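Local atomic coordinates of uncharacterized protein (Bacteroides fragilis, PDB entry 3EWL), a protein that is of unknown function, but has a C-terminal thioredoxin-like domain, described here, that might take part in thiol-disulfide chemistry. Residues A[33-36]-A[42-45]; A[47-52]-A[62-67]; A[76-81]-A[89-94]; A[97-100]-A[106-109]; A[114-117]-A[121-124]. One frame throughout, in Å; residues are numbered along the deposited sequence.

Interaction 1 of 5, residues A[33-36]-A[42-45]; sequences FFYD and CRKF
Where strand 29-34 runs out into a loop, its last residues come close to the first turns of helix 40-50, with the CA atoms of Tyr35 and Cys42 6.1 Å apart. This is the strand-to-helix passage of the thioredoxin-like fold, and Cys42 is the second cysteine of a pattern resembling the thioredoxin CxxC, begun by Cys39; a redox role is plausible but unproven. Cys42 SG lies 3.5 Å from Tyr35 CB. It also accepts a long, nearly straight hydrogen bond from the backbone N of Asp36, with 163° at the hydrogen. With chi1 at -67°, SG sits opposite its own carbonyl carbon, which carries the sulfur toward the loop. The same sulfur is 5.4 Å from the centroid of the Phe33 ring, approaching it obliquely. Phe33 extends between strand and helix, and its rim atom CZ comes near the carbonyl O of Cys42. Further along the helix the rings of Phe33 and Phe45 slide past each other with their planes at 35°, CE1 of Phe33 reaching CD2 of Phe45 at 3.2 Å, a close approach. Trp89 adds an edge-to-face partner to Phe33, while Met129 and Leu132 of helix 129-137 pack on Phe45. Arg43 starts away from the strand, but bends at chi2 and chi3 to bring its guanidinium back, perpendicular to the Tyr35 ring. Its NH1 also forms a salt bridge with Glu46. In the guanidinium plane, NH2 donates to Asp36 O at 3.1 Å, and NH1 adds a weak bond to that same oxygen.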
# COMPACT_ATOMS: atom_id res chain seq x y z
N PHE A 33 -1.20 0.69 -0.40
CA PHE A 33 -1.47 2.05 0.02
C PHE A 33 -0.80 3.00 -0.96
O PHE A 33 0.42 3.23 -0.88
CB PHE A 33 -0.94 2.27 1.47
CG PHE A 33 -1.28 3.64 2.06
CD1 PHE A 33 -2.54 3.90 2.58
CD2 PHE A 33 -0.32 4.66 2.12
CE1 PHE A 33 -2.85 5.15 3.15
CE2 PHE A 33 -0.62 5.91 2.72
CZ PHE A 33 -1.90 6.16 3.21
N PHE A 34 -1.57 3.51 -1.93
CA PHE A 34 -1.01 4.43 -2.90
C PHE A 34 -1.06 5.81 -2.34
O PHE A 34 -2.13 6.31 -2.01
CB PHE A 34 -1.67 4.34 -4.29
CG PHE A 34 -1.57 2.95 -4.90
CD1 PHE A 34 -0.38 2.50 -5.48
CD2 PHE A 34 -2.65 2.06 -4.83
CE1 PHE A 34 -0.28 1.18 -6.03
CE2 PHE A 34 -2.56 0.75 -5.37
CZ PHE A 34 -1.37 0.33 -5.99
N TYR A 35 0.11 6.44 -2.23
CA TYR A 35 0.18 7.70 -1.52
C TYR A 35 1.05 8.74 -2.22
O TYR A 35 1.76 8.44 -3.21
CB TYR A 35 0.67 7.46 -0.08
CG TYR A 35 2.17 7.17 0.02
CD1 TYR A 35 3.08 8.20 0.28
CD2 TYR A 35 2.69 5.87 -0.16
CE1 TYR A 35 4.45 7.97 0.36
CE2 TYR A 35 4.07 5.62 -0.06
CZ TYR A 35 4.94 6.69 0.21
OH TYR A 35 6.29 6.49 0.34
N ASP A 36 1.03 9.96 -1.67
CA ASP A 36 1.99 10.97 -2.05
C ASP A 36 2.73 11.48 -0.78
O ASP A 36 2.13 11.63 0.28
CB ASP A 36 1.26 12.12 -2.79
CG ASP A 36 2.21 13.13 -3.36
OD1 ASP A 36 2.56 13.03 -4.55
OD2 ASP A 36 2.63 14.00 -2.57
N CYS A 42 -3.12 11.43 3.27
CA CYS A 42 -2.31 10.21 3.47
C CYS A 42 -1.85 10.15 4.94
O CYS A 42 -2.05 9.14 5.61
CB CYS A 42 -1.13 10.18 2.50
SG CYS A 42 -1.66 9.97 0.72
N ARG A 43 -1.31 11.26 5.45
CA ARG A 43 -0.88 11.36 6.85
C ARG A 43 -2.01 10.99 7.82
O ARG A 43 -1.77 10.22 8.76
CB ARG A 43 -0.35 12.76 7.16
CG ARG A 43 0.69 13.33 6.15
CD ARG A 43 2.03 12.60 6.13
NE ARG A 43 2.01 11.36 5.32
CZ ARG A 43 2.13 11.33 4.00
NH1 ARG A 43 2.14 10.15 3.35
NH2 ARG A 43 2.26 12.47 3.31
N LYS A 44 -3.22 11.50 7.60
CA LYS A 44 -4.33 11.22 8.51
C LYS A 44 -4.71 9.75 8.52
O LYS A 44 -4.97 9.21 9.60
CB LYS A 44 -5.59 12.07 8.20
CG LYS A 44 -5.34 13.58 8.36
CD LYS A 44 -6.52 14.46 7.85
CE LYS A 44 -7.85 14.30 8.69
NZ LYS A 44 -8.79 13.22 8.19
N PHE A 45 -4.78 9.13 7.34
CA PHE A 45 -5.05 7.70 7.26
C PHE A 45 -3.97 6.90 8.03
O PHE A 45 -4.28 5.98 8.81
CB PHE A 45 -5.12 7.21 5.78
CG PHE A 45 -5.47 5.75 5.66
CD1 PHE A 45 -6.78 5.36 5.43
CD2 PHE A 45 -4.51 4.76 5.88
CE1 PHE A 45 -7.13 4.03 5.35
CE2 PHE A 45 -4.85 3.40 5.81
CZ PHE A 45 -6.16 3.04 5.55

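Interaction 2 of 5, residues A[47-52]-A[62-67]; sequences KLFAEI and GTLRVL
The Phe49 ring meets Leu64 at its edge, the methyl CD2 lying near the ring plane, while Val66 CG2 comes to it obliquely; both strand residues gather at the same ring atom, CZ. In this thioredoxin-like fold the contact sets the C-terminal end of helix 40-50 over strand 64-70 of the central mixed sheet, with helix 53-61 forming the connection between them. The distances are ordinary for apolar packing: Phe49 CZ is 4.0 Å from Leu64 CD2 and 4.1 Å from Val66 CG2. Phe49 is the part of the helical segment that makes the crossing. Its CG stands opposite the backbone N (chi1 -171°), extending the ring from the helix toward the sheet and spanning the gap between backbones whose nearest CA atoms, those of Phe49 and Val66, are 10.8 Å apart. Leu64 and Val66, two residues apart in the strand, both direct their side chains toward the helix, so the aromatic end rests against a pair of aliphatic branches. Trp89 meets the Phe49 ring edge-to-face, and Phe55 of helix 53-61 meets it with planes inclined by about 35°. Met31 of the adjoining strand and Met129 of helix 129-137 complete much of the buried, nonpolar setting. Val66 presents CG2 to the ring, that methyl standing anti to its carbonyl carbon and beside the backbone N.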
# COMPACT_ATOMS: atom_id res chain seq x y z
N LYS A 47 -2.05 7.94 10.43
CA LYS A 47 -2.27 8.19 11.85
C LYS A 47 -3.41 7.34 12.43
O LYS A 47 -3.26 6.76 13.50
CB LYS A 47 -2.56 9.68 12.08
CG LYS A 47 -2.78 10.05 13.56
CD LYS A 47 -3.40 11.39 13.72
CE LYS A 47 -3.52 11.75 15.18
NZ LYS A 47 -4.67 11.03 15.78
N LEU A 48 -4.54 7.27 11.72
CA LEU A 48 -5.70 6.53 12.22
C LEU A 48 -5.44 5.03 12.22
O LEU A 48 -5.82 4.33 13.15
CB LEU A 48 -6.94 6.80 11.37
CG LEU A 48 -7.67 8.14 11.42
CD1 LEU A 48 -8.90 8.07 10.51
CD2 LEU A 48 -8.07 8.52 12.85
N PHE A 49 -4.82 4.54 11.15
CA PHE A 49 -4.49 3.12 11.02
C PHE A 49 -3.74 2.62 12.26
O PHE A 49 -4.05 1.55 12.78
CB PHE A 49 -3.67 2.88 9.73
CG PHE A 49 -3.47 1.44 9.39
CD1 PHE A 49 -4.31 0.81 8.46
CD2 PHE A 49 -2.46 0.69 10.02
CE1 PHE A 49 -4.14 -0.55 8.14
CE2 PHE A 49 -2.26 -0.65 9.71
CZ PHE A 49 -3.11 -1.28 8.77
N ALA A 50 -2.78 3.42 12.76
CA ALA A 50 -1.90 3.03 13.88
C ALA A 50 -2.67 2.98 15.20
O ALA A 50 -2.19 2.37 16.16
CB ALA A 50 -0.71 3.98 14.02
N GLU A 51 -3.83 3.64 15.26
CA GLU A 51 -4.66 3.56 16.47
C GLU A 51 -5.80 2.56 16.39
O GLU A 51 -6.69 2.62 17.21
CB GLU A 51 -5.11 4.93 16.99
CG GLU A 51 -5.85 5.79 16.03
CD GLU A 51 -5.38 7.24 16.09
OE1 GLU A 51 -6.13 8.15 15.72
OE2 GLU A 51 -4.24 7.46 16.51
N ILE A 52 -5.74 1.63 15.44
CA ILE A 52 -6.64 0.46 15.42
C ILE A 52 -5.84 -0.81 15.83
O ILE A 52 -5.03 -1.33 15.05
CB ILE A 52 -7.29 0.27 14.02
CG1 ILE A 52 -8.02 1.56 13.59
CG2 ILE A 52 -8.24 -0.92 14.04
CD1 ILE A 52 -8.45 1.56 12.14
N GLY A 62 2.81 -10.12 10.81
CA GLY A 62 2.98 -10.43 9.38
C GLY A 62 1.78 -10.97 8.65
O GLY A 62 1.90 -11.35 7.47
N THR A 63 0.64 -11.03 9.34
CA THR A 63 -0.67 -11.45 8.78
C THR A 63 -1.18 -10.47 7.73
O THR A 63 -1.80 -10.86 6.74
CB THR A 63 -1.73 -11.48 9.88
OG1 THR A 63 -1.23 -12.28 10.95
CG2 THR A 63 -3.03 -12.09 9.39
N LEU A 64 -0.94 -9.20 8.00
CA LEU A 64 -1.30 -8.14 7.07
C LEU A 64 -0.04 -7.31 6.78
O LEU A 64 0.52 -6.68 7.65
CB LEU A 64 -2.40 -7.27 7.63
CG LEU A 64 -2.62 -5.95 6.88
CD1 LEU A 64 -3.32 -6.21 5.56
CD2 LEU A 64 -3.48 -5.09 7.78
N ARG A 65 0.37 -7.35 5.53
CA ARG A 65 1.49 -6.65 5.02
C ARG A 65 0.99 -5.32 4.46
O ARG A 65 0.07 -5.31 3.64
CB ARG A 65 1.96 -7.47 3.84
CG ARG A 65 3.00 -8.41 4.17
CD ARG A 65 4.31 -7.71 4.02
NE ARG A 65 5.31 -8.66 4.45
CZ ARG A 65 6.27 -8.39 5.30
NH1 ARG A 65 6.43 -7.16 5.78
NH2 ARG A 65 7.08 -9.36 5.63
N VAL A 66 1.57 -4.20 4.89
CA VAL A 66 1.29 -2.95 4.20
C VAL A 66 2.40 -2.64 3.27
O VAL A 66 3.61 -2.55 3.67
CB VAL A 66 1.08 -1.79 5.10
CG1 VAL A 66 0.74 -0.54 4.25
CG2 VAL A 66 -0.06 -2.10 6.11
N LEU A 67 1.99 -2.50 2.00
CA LEU A 67 2.88 -2.06 0.97
C LEU A 67 2.43 -0.67 0.52
O LEU A 67 1.46 -0.52 -0.23
CB LEU A 67 2.90 -3.06 -0.19
CG LEU A 67 3.77 -2.69 -1.39
CD1 LEU A 67 5.24 -2.42 -0.98
CD2 LEU A 67 3.66 -3.77 -2.43

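Interaction 3 of 5, residues A[76-81]-A[89-94]; sequences EEWATK and WIVGWN
Trp78 lays one face of its indole over the CB of Trp93: that carbon stands 3.5 Å from the centroid of the six-membered ring and only 6° off the normal, a well-centred CH-pi contact. The indole also runs along the strand backbone, with CZ2 3.4 Å from Trp93 N and 3.6 Å from Gly92 C, so that the ring lies against the main chain where these two residues join. At the pyrrole side of the indole, NE1 is 4.0 Å from Val91 CG1, approached obliquely. Trp78 gets there by holding CG opposite its backbone N, which extends the ring from the helix toward the sheet. Trp93 adopts a similar first torsion, but its indole leads away from the helix segment once CB has made the contact. The two indoles meet obliquely, the six-membered ring of Trp78 and the five-membered ring of Trp93 with planes at 37° and centroids 5.4 Å apart. Trp93 NE1 is satisfied elsewhere, by the carbonyl O of Asp72. Tyr70 meets the Trp78 ring with nearly parallel planes. Helix 75-82 and strand 90-93 run antiparallel at 169°, and the axes of the two short segments approach to 9.6 Å; they are the helix and the second strand of a beta-alpha-beta unit that begins with strand 64-70, beside which strand 90-93 lies parallel at the edge of the mixed sheet.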
# COMPACT_ATOMS: atom_id res chain seq x y z
N GLU A 76 13.05 12.37 -4.80
CA GLU A 76 13.77 13.04 -3.71
C GLU A 76 12.87 13.31 -2.52
O GLU A 76 13.20 12.91 -1.41
CB GLU A 76 14.49 14.32 -4.18
CG GLU A 76 15.55 14.01 -5.24
CD GLU A 76 16.58 15.13 -5.44
OE1 GLU A 76 16.51 15.76 -6.52
OE2 GLU A 76 17.44 15.39 -4.54
N GLU A 77 11.73 13.96 -2.76
CA GLU A 77 10.72 14.18 -1.74
C GLU A 77 10.17 12.87 -1.12
O GLU A 77 10.00 12.76 0.09
CB GLU A 77 9.57 14.94 -2.38
CG GLU A 77 8.79 15.83 -1.43
CD GLU A 77 9.06 17.34 -1.68
OE1 GLU A 77 10.14 17.85 -1.27
OE2 GLU A 77 8.17 18.02 -2.28
N TRP A 78 9.87 11.90 -1.98
CA TRP A 78 9.50 10.54 -1.57
C TRP A 78 10.49 9.95 -0.56
O TRP A 78 10.11 9.56 0.53
CB TRP A 78 9.47 9.61 -2.79
CG TRP A 78 9.38 8.15 -2.35
CD1 TRP A 78 8.30 7.56 -1.79
CD2 TRP A 78 10.42 7.16 -2.38
NE1 TRP A 78 8.60 6.26 -1.44
CE2 TRP A 78 9.88 5.98 -1.83
CE3 TRP A 78 11.75 7.16 -2.83
CZ2 TRP A 78 10.62 4.80 -1.71
CZ3 TRP A 78 12.50 5.98 -2.70
CH2 TRP A 78 11.93 4.82 -2.15
N ALA A 79 11.76 9.90 -0.94
CA ALA A 79 12.83 9.38 -0.07
C ALA A 79 12.96 10.12 1.28
O ALA A 79 13.03 9.50 2.35
CB ALA A 79 14.15 9.40 -0.81
N THR A 80 12.99 11.44 1.24
CA THR A 80 13.08 12.21 2.48
C THR A 80 11.99 11.78 3.47
O THR A 80 12.24 11.61 4.69
CB THR A 80 12.97 13.73 2.17
OG1 THR A 80 14.13 14.14 1.45
CG2 THR A 80 12.89 14.58 3.45
N LYS A 81 10.78 11.60 2.96
CA LYS A 81 9.63 11.36 3.83
C LYS A 81 9.39 9.89 4.11
O LYS A 81 8.65 9.55 5.02
CB LYS A 81 8.38 11.98 3.23
CG LYS A 81 8.48 13.48 3.02
CD LYS A 81 8.35 14.15 4.33
CE LYS A 81 7.39 15.28 4.18
NZ LYS A 81 8.25 16.48 3.91
N TRP A 89 5.54 -0.90 7.94
CA TRP A 89 5.12 -0.83 6.54
C TRP A 89 6.31 -0.92 5.63
O TRP A 89 7.37 -0.34 5.93
CB TRP A 89 4.41 0.50 6.23
CG TRP A 89 3.06 0.68 6.93
CD1 TRP A 89 2.59 0.01 8.06
CD2 TRP A 89 2.04 1.62 6.57
NE1 TRP A 89 1.35 0.48 8.40
CE2 TRP A 89 0.97 1.44 7.49
CE3 TRP A 89 1.92 2.57 5.55
CZ2 TRP A 89 -0.21 2.21 7.42
CZ3 TRP A 89 0.75 3.33 5.48
CH2 TRP A 89 -0.30 3.14 6.41
N ILE A 90 6.15 -1.63 4.53
CA ILE A 90 7.11 -1.59 3.46
C ILE A 90 6.78 -0.34 2.65
O ILE A 90 5.64 -0.14 2.30
CB ILE A 90 7.00 -2.85 2.61
CG1 ILE A 90 7.33 -4.06 3.48
CG2 ILE A 90 7.94 -2.81 1.34
CD1 ILE A 90 6.98 -5.37 2.77
N VAL A 91 7.78 0.53 2.42
CA VAL A 91 7.57 1.81 1.76
C VAL A 91 8.36 1.80 0.46
O VAL A 91 9.59 1.65 0.50
CB VAL A 91 8.06 2.95 2.66
CG1 VAL A 91 7.92 4.31 1.94
CG2 VAL A 91 7.29 2.92 3.96
N GLY A 92 7.67 1.90 -0.69
CA GLY A 92 8.32 1.72 -1.99
C GLY A 92 7.99 2.78 -3.02
O GLY A 92 6.97 3.42 -2.93
N TRP A 93 8.87 2.96 -4.00
CA TRP A 93 8.64 3.86 -5.13
C TRP A 93 8.62 3.00 -6.38
O TRP A 93 9.55 2.24 -6.60
CB TRP A 93 9.80 4.89 -5.23
CG TRP A 93 9.83 5.74 -6.51
CD1 TRP A 93 8.78 6.38 -7.09
CD2 TRP A 93 10.99 6.06 -7.31
NE1 TRP A 93 9.20 7.06 -8.21
CE2 TRP A 93 10.54 6.89 -8.37
CE3 TRP A 93 12.36 5.74 -7.23
CZ2 TRP A 93 11.42 7.39 -9.37
CZ3 TRP A 93 13.23 6.22 -8.21
CH2 TRP A 93 12.76 7.04 -9.27
N ASN A 94 7.59 3.14 -7.21
CA ASN A 94 7.49 2.46 -8.51
C ASN A 94 8.43 3.15 -9.50
O ASN A 94 7.99 3.92 -10.35
CB ASN A 94 6.04 2.49 -8.99
CG ASN A 94 5.80 1.75 -10.32
OD1 ASN A 94 5.16 2.30 -11.23
ND2 ASN A 94 6.31 0.49 -10.44

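Interaction 4 of 5, residues A[97-100]-A[106-109]; sequences GDIR and DIRA
Ile99 and Ile107 make the close, buried half of this contact, CG2 of Ile99 lying 3.7 Å from CD1 of Ile107 as the two branched chains pass at a slant. Ile107 reaches inward with its CG1 arm: chi1 of -67° places that arm opposite the carbonyl carbon, and CD1 at its end meets the helix. Phe34 of the central strand packs against both isoleucines. The contact joins the short helix 98-101 to the loop that leads into strand 112-116 of the thioredoxin-like fold, and in that loop Ile107 is the centre of an inverse gamma turn, closed by a weak bond from Arg108 N to Asp106 O. On the more exposed side, at Arg100, the hold is looser and polar. The guanidinium of Arg100 swings over to Ile107, its NH1 3.5 Å from CB, and presents its edge to the carbonyl O. The NH1 bond to Ile107 O is straight, 167° at the hydrogen, but long and weak at 3.4 Å. A water lies beside it, accepting from Arg100 NH2 at 2.9 Å and donating weakly to the same carbonyl. The stronger partner of this arginine is Asp72, whose OD1 forms a salt bridge with NE.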
# COMPACT_ATOMS: atom_id res chain seq x y z
N GLY A 97 7.83 3.29 -13.14
CA GLY A 97 6.82 4.23 -13.63
C GLY A 97 5.64 3.58 -14.35
O GLY A 97 4.79 4.26 -14.89
N ASP A 98 5.58 2.25 -14.36
CA ASP A 98 4.55 1.54 -15.16
C ASP A 98 3.15 1.56 -14.55
O ASP A 98 2.17 1.34 -15.28
CB ASP A 98 4.95 0.08 -15.44
CG ASP A 98 5.49 -0.64 -14.19
OD1 ASP A 98 5.78 -1.85 -14.28
OD2 ASP A 98 5.66 0.00 -13.11
N ILE A 99 3.03 1.79 -13.24
CA ILE A 99 1.71 1.92 -12.62
C ILE A 99 0.92 3.08 -13.27
O ILE A 99 -0.23 2.93 -13.62
CB ILE A 99 1.80 2.10 -11.10
CG1 ILE A 99 2.17 0.76 -10.43
CG2 ILE A 99 0.42 2.63 -10.52
CD1 ILE A 99 2.56 0.91 -8.98
N ARG A 100 1.58 4.21 -13.46
CA ARG A 100 0.98 5.32 -14.16
C ARG A 100 0.98 5.08 -15.66
O ARG A 100 -0.05 5.17 -16.27
CB ARG A 100 1.68 6.62 -13.82
CG ARG A 100 1.51 7.04 -12.35
CD ARG A 100 0.06 7.47 -12.02
NE ARG A 100 0.02 8.32 -10.82
CZ ARG A 100 -1.08 8.51 -10.09
NH1 ARG A 100 -2.23 7.94 -10.47
NH2 ARG A 100 -1.05 9.27 -9.00
N ASP A 106 -6.28 2.29 -10.80
CA ASP A 106 -6.97 3.57 -10.99
C ASP A 106 -6.74 4.40 -9.73
O ASP A 106 -7.49 4.31 -8.74
CB ASP A 106 -8.47 3.36 -11.26
CG ASP A 106 -9.22 4.70 -11.56
OD1 ASP A 106 -8.56 5.74 -11.83
OD2 ASP A 106 -10.47 4.70 -11.49
N ILE A 107 -5.66 5.15 -9.72
CA ILE A 107 -5.33 5.89 -8.49
C ILE A 107 -5.96 7.29 -8.65
O ILE A 107 -5.30 8.25 -9.10
CB ILE A 107 -3.79 5.87 -8.19
CG1 ILE A 107 -3.34 4.44 -7.84
CG2 ILE A 107 -3.40 6.85 -7.05
CD1 ILE A 107 -1.88 4.19 -8.05
N ARG A 108 -7.26 7.36 -8.32
CA ARG A 108 -8.08 8.56 -8.51
C ARG A 108 -7.60 9.73 -7.66
O ARG A 108 -7.90 10.87 -7.96
CB ARG A 108 -9.53 8.33 -8.08
CG ARG A 108 -10.19 7.09 -8.60
CD ARG A 108 -11.69 7.16 -8.25
NE ARG A 108 -12.06 6.93 -6.84
CZ ARG A 108 -12.66 7.81 -6.03
NH1 ARG A 108 -12.98 7.46 -4.78
NH2 ARG A 108 -12.96 9.04 -6.43
N ALA A 109 -6.89 9.42 -6.57
CA ALA A 109 -6.61 10.37 -5.49
C ALA A 109 -5.58 9.70 -4.57
O ALA A 109 -5.35 8.49 -4.69
CB ALA A 109 -7.87 10.69 -4.70
O HOH W 1 -3.27 10.55 -7.68

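Interaction 5 of 5, residues A[114-117]-A[121-124]; sequences YLLD and RVIL
Leu115 O is gripped by two backbone donors from across the hairpin, Ile123 N at 2.8 Å and Leu124 N at 3.1 Å. That double hold defines a classic beta bulge: Ile123 and Leu124 together face Leu115, and the register shifts by one before Leu116 pairs with Val122 in a non-hydrogen-bonded, antiparallel pair. Leu115 N returns a bond to Leu124 O. Leu115 and Leu124 point to one face of the sheet, with Leu115 CB 3.9 Å from Leu124 CB. Nearby, Ile123 CD1 slants across Leu115 CD2; Leu132, Tyr135 and Leu136 of helix 129-137 pack on Leu115. Leu116 and Val122 occupy the other face, meeting through CD2 and CG2 at 3.9 Å. Val122 CG1 touches the edge of the Tyr114 ring at CD1. Toward the turn, Asp117 N donates to Arg121 O, and the aspartate side chain answers: OD1 receives Arg121 N at 2.8 Å, with the donor 49° out of the carboxylate plane. Placing CG between the backbone N and the carbonyl carbon, chi1 74°, brings the carboxylate back to that N-H. The Arg121 guanidinium does not close a salt bridge with it, and its NH1 bonds instead to Gly4 O. Asp117 thus ties down the turn through main-chain N-H groups, including a weak bond from Arg119 N, so the hairpin end is probably held more by directed hydrogen bonds than by charge pairing.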
# COMPACT_ATOMS: atom_id res chain seq x y z
N TYR A 114 -6.22 -0.61 -1.61
CA TYR A 114 -6.75 -1.90 -2.03
C TYR A 114 -6.40 -2.96 -0.97
O TYR A 114 -5.29 -2.97 -0.43
CB TYR A 114 -6.13 -2.35 -3.39
CG TYR A 114 -6.56 -1.57 -4.63
CD1 TYR A 114 -7.22 -2.21 -5.68
CD2 TYR A 114 -6.30 -0.21 -4.77
CE1 TYR A 114 -7.59 -1.53 -6.83
CE2 TYR A 114 -6.70 0.48 -5.92
CZ TYR A 114 -7.36 -0.20 -6.93
OH TYR A 114 -7.78 0.42 -8.09
N LEU A 115 -7.33 -3.86 -0.69
CA LEU A 115 -7.00 -5.05 0.08
C LEU A 115 -6.87 -6.28 -0.84
O LEU A 115 -7.75 -6.55 -1.66
CB LEU A 115 -8.05 -5.27 1.16
CG LEU A 115 -7.67 -6.40 2.14
CD1 LEU A 115 -6.37 -6.12 2.86
CD2 LEU A 115 -8.81 -6.51 3.12
N LEU A 116 -5.77 -7.02 -0.72
CA LEU A 116 -5.59 -8.22 -1.52
C LEU A 116 -5.56 -9.38 -0.55
O LEU A 116 -5.14 -9.21 0.60
CB LEU A 116 -4.22 -8.22 -2.25
CG LEU A 116 -3.76 -6.92 -2.86
CD1 LEU A 116 -2.41 -7.11 -3.53
CD2 LEU A 116 -4.82 -6.40 -3.86
N ASP A 117 -5.98 -10.56 -1.03
CA ASP A 117 -5.96 -11.77 -0.24
C ASP A 117 -4.65 -12.51 -0.41
O ASP A 117 -3.66 -11.95 -0.88
CB ASP A 117 -7.14 -12.68 -0.61
CG ASP A 117 -6.97 -13.41 -1.99
OD1 ASP A 117 -5.94 -13.32 -2.69
OD2 ASP A 117 -7.91 -14.14 -2.34
N ARG A 121 -5.38 -11.68 -4.95
CA ARG A 121 -6.62 -11.29 -5.58
C ARG A 121 -7.17 -10.02 -4.92
O ARG A 121 -7.06 -9.88 -3.70
CB ARG A 121 -7.61 -12.44 -5.49
CG ARG A 121 -9.01 -11.96 -5.43
CD ARG A 121 -9.84 -12.68 -6.44
NE ARG A 121 -10.27 -13.98 -5.94
CZ ARG A 121 -11.32 -14.62 -6.43
NH1 ARG A 121 -12.02 -14.07 -7.43
NH2 ARG A 121 -11.65 -15.82 -5.93
N VAL A 122 -7.73 -9.09 -5.72
CA VAL A 122 -8.28 -7.85 -5.16
C VAL A 122 -9.60 -8.18 -4.43
O VAL A 122 -10.58 -8.59 -5.07
CB VAL A 122 -8.54 -6.80 -6.26
CG1 VAL A 122 -9.28 -5.62 -5.67
CG2 VAL A 122 -7.24 -6.34 -6.94
N ILE A 123 -9.61 -8.08 -3.10
CA ILE A 123 -10.84 -8.39 -2.37
C ILE A 123 -11.56 -7.11 -1.94
O ILE A 123 -12.77 -7.10 -1.81
CB ILE A 123 -10.67 -9.43 -1.16
CG1 ILE A 123 -9.70 -8.96 -0.12
CG2 ILE A 123 -10.29 -10.85 -1.62
CD1 ILE A 123 -9.78 -9.81 1.16
N LEU A 124 -10.84 -6.02 -1.72
CA LEU A 124 -11.49 -4.71 -1.61
C LEU A 124 -10.76 -3.76 -2.53
O LEU A 124 -9.52 -3.65 -2.45
CB LEU A 124 -11.50 -4.15 -0.17
CG LEU A 124 -12.31 -4.81 0.94
CD1 LEU A 124 -12.09 -4.05 2.25
CD2 LEU A 124 -13.82 -4.83 0.61

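The five contacts follow one another along the chain without overlapping, all within one thioredoxin-like domain. Interactions 1 and 2 share helix 40-50 and rest on neighbouring strands, 29-34 and 64-70, with centres about 12 Å apart. Interaction 3 adds edge strand 90-93, and interaction 5 the hairpin at the other edge of the same mixed sheet; their centres are about 22 Å apart, on opposite sides of the chain's centre. Interaction 4 precedes the hairpin and meets interaction 1 where Ile107 CD1 lies 3.4 Å from Phe34 CG. Strand 29-34, in the middle of the sheet, meets helix 40-50 through Phe33 and interaction 4 through Phe34, and leads toward the possible CxxC site.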